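PDB 2I6D: RNA methyltransferase, TrmH family from Porphyromonas gingivalis, which probably binds RNA and transfers a methyl group to it, acting as a TrmH-family (SpoU-type) methyltransferase. Local coordinates for residues P114-T119 / N241-T246. Numbering follows the deposited sequence.
With ACY (acetic acid), chain B.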
loop_
_atom_site.group_PDB
_atom_site.type_symbol
_atom_site.label_atom_id
_atom_site.label_comp_id
_atom_site.label_asym_id
_atom_site.label_seq_id
_atom_site.Cartn_x
_atom_site.Cartn_y
_atom_site.Cartn_z
ATOM N N PRO A 114 -3.157 -7.393 6.537
ATOM C CA PRO A 114 -3.761 -6.261 5.827
ATOM C C PRO A 114 -3.822 -4.991 6.667
ATOM O O PRO A 114 -3.556 -3.907 6.151
ATOM C CB PRO A 114 -5.177 -6.773 5.485
ATOM C CG PRO A 114 -5.056 -8.234 5.497
ATOM C CD PRO A 114 -4.027 -8.583 6.515
ATOM N N GLY A 115 -4.173 -5.125 7.950
ATOM C CA GLY A 115 -4.184 -3.982 8.867
ATOM C C GLY A 115 -2.841 -3.288 8.938
ATOM O O GLY A 115 -2.766 -2.058 8.796
ATOM N N ASN A 116 -1.779 -4.068 9.171
ATOM C CA ASN A 116 -0.424 -3.537 9.246
ATOM C C ASN A 116 -0.025 -2.847 7.938
ATOM O O ASN A 116 0.561 -1.755 7.973
ATOM C CB ASN A 116 0.595 -4.634 9.605
ATOM C CG ASN A 116 0.469 -5.093 11.052
ATOM O OD1 ASN A 116 -0.049 -4.367 11.896
ATOM N ND2 ASN A 116 0.911 -6.319 11.340
ATOM N N VAL A 117 -0.369 -3.454 6.792
ATOM C CA VAL A 117 0.048 -2.878 5.511
ATOM C C VAL A 117 -0.642 -1.533 5.288
ATOM O O VAL A 117 0.005 -0.560 4.894
ATOM C CB VAL A 117 -0.151 -3.848 4.303
ATOM C CG1 VAL A 117 0.074 -3.117 2.965
ATOM C CG2 VAL A 117 0.810 -5.070 4.406
ATOM N N GLY A 118 -1.943 -1.470 5.582
ATOM C CA GLY A 118 -2.696 -0.217 5.496
ATOM C C GLY A 118 -2.108 0.869 6.375
ATOM O O GLY A 118 -1.997 2.032 5.960
ATOM N N THR A 119 -1.808 0.512 7.619
ATOM C CA THR A 119 -1.211 1.471 8.541
ATOM C C THR A 119 0.124 1.981 7.991
ATOM O O THR A 119 0.424 3.178 8.096
ATOM C CB THR A 119 -1.050 0.870 9.942
ATOM O OG1 THR A 119 -2.347 0.474 10.418
ATOM C CG2 THR A 119 -0.444 1.887 10.914
ATOM N N ASN A 241 5.447 -4.101 17.015
ATOM C CA ASN A 241 4.602 -4.296 15.842
ATOM C C ASN A 241 5.297 -3.645 14.618
ATOM O O ASN A 241 5.935 -2.605 14.752
ATOM C CB ASN A 241 3.229 -3.673 16.131
ATOM C CG ASN A 241 2.353 -3.590 14.887
ATOM O OD1 ASN A 241 2.468 -2.656 14.112
ATOM N ND2 ASN A 241 1.496 -4.591 14.685
ATOM N N VAL A 242 5.204 -4.268 13.440
ATOM C CA VAL A 242 5.936 -3.754 12.272
ATOM C C VAL A 242 5.505 -2.335 11.855
ATOM O O VAL A 242 6.325 -1.552 11.410
ATOM C CB VAL A 242 5.857 -4.743 11.051
ATOM C CG1 VAL A 242 4.413 -4.965 10.628
ATOM C CG2 VAL A 242 6.706 -4.218 9.881
ATOM N N ALA A 243 4.220 -2.013 11.977
ATOM C CA ALA A 243 3.766 -0.677 11.581
ATOM C C ALA A 243 4.291 0.363 12.590
ATOM O O ALA A 243 4.598 1.501 12.234
ATOM C CB ALA A 243 2.226 -0.646 11.501
ATOM N N ILE A 244 4.319 -0.012 13.869
ATOM C CA ILE A 244 4.881 0.857 14.909
ATOM C C ILE A 244 6.358 1.131 14.614
ATOM O O ILE A 244 6.807 2.294 14.635
ATOM C CB ILE A 244 4.689 0.236 16.328
ATOM C CG1 ILE A 244 3.195 0.181 16.698
ATOM C CG2 ILE A 244 5.546 0.951 17.404
ATOM C CD1 ILE A 244 2.546 1.602 16.933
ATOM N N ALA A 245 7.117 0.072 14.324
ATOM C CA ALA A 245 8.524 0.213 14.020
ATOM C C ALA A 245 8.698 1.090 12.778
ATOM O O ALA A 245 9.569 1.962 12.743
ATOM C CB ALA A 245 9.180 -1.183 13.797
ATOM N N THR A 246 7.843 0.887 11.778
ATOM C CA THR A 246 7.925 1.693 10.553
ATOM C C THR A 246 7.744 3.195 10.838
ATOM O O THR A 246 8.458 4.031 10.289
ATOM C CB THR A 246 6.855 1.213 9.536
ATOM O OG1 THR A 246 7.093 -0.157 9.215
ATOM C CG2 THR A 246 6.877 2.052 8.253
HETATM C C ACY B . 2.752 -8.968 9.940
HETATM O O ACY B . 2.003 -8.281 9.279
HETATM O OXT ACY B . 3.238 -8.661 11.091
HETATM C CH3 ACY B . 3.087 -10.251 9.258
#
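Asn116 and Asn241 join the N-terminal ends of two helices through their side-chain amides. Asn241 ND2 donates to Asn116 OD1 at 3.2 Å; the bond is nearly straight (169°), and the acceptor lies in the amide plane of Asn241. On the accepting side the donor sits above the carbonyl plane of Asn116, off its lone pairs, with the two amide planes 71° apart.

Both amides are held at their other ends as well. Asn241 is the N-cap of helix 242-255: its OD1 accepts from Ile244 N at 3.2 Å, in the carbonyl plane on a lone pair, and weakly from Ala243 N. With OD1 spent on the cap, ND2 is left to face the other helix. With CG beside the backbone N, the Asn116 amide reaches toward helix 242-255, and its ND2 donates to O of a bound acetic acid molecule at 3.0 Å. This molecule, probably from the crystallisation liquor, is also hydrogen-bonded to Asp113 N.

The van der Waals part is small. Ala243 CB meets Thr119 CG2, methyl to methyl, at 3.7 Å, one turn beyond Asn116. Separately, the Val242 CG1 methyl lies 3.8 Å from the amide nitrogen Asn116 ND2. The two segments together bury 181 Å², and the axes of these short helical segments approach to 9.2 Å.

The two helix starts run nearly parallel, 14° apart, within the SpoU methylase region, whose family fold carries a knot. Helix 114-127 follows strand 104-109, and its Ile120 continues the packing against Ala243 and Thr246. Beneath helix 242-255, Val242 and Thr246 rest on Leu205 of strand 201-206, which neighbours 104-109 in the parallel sheet.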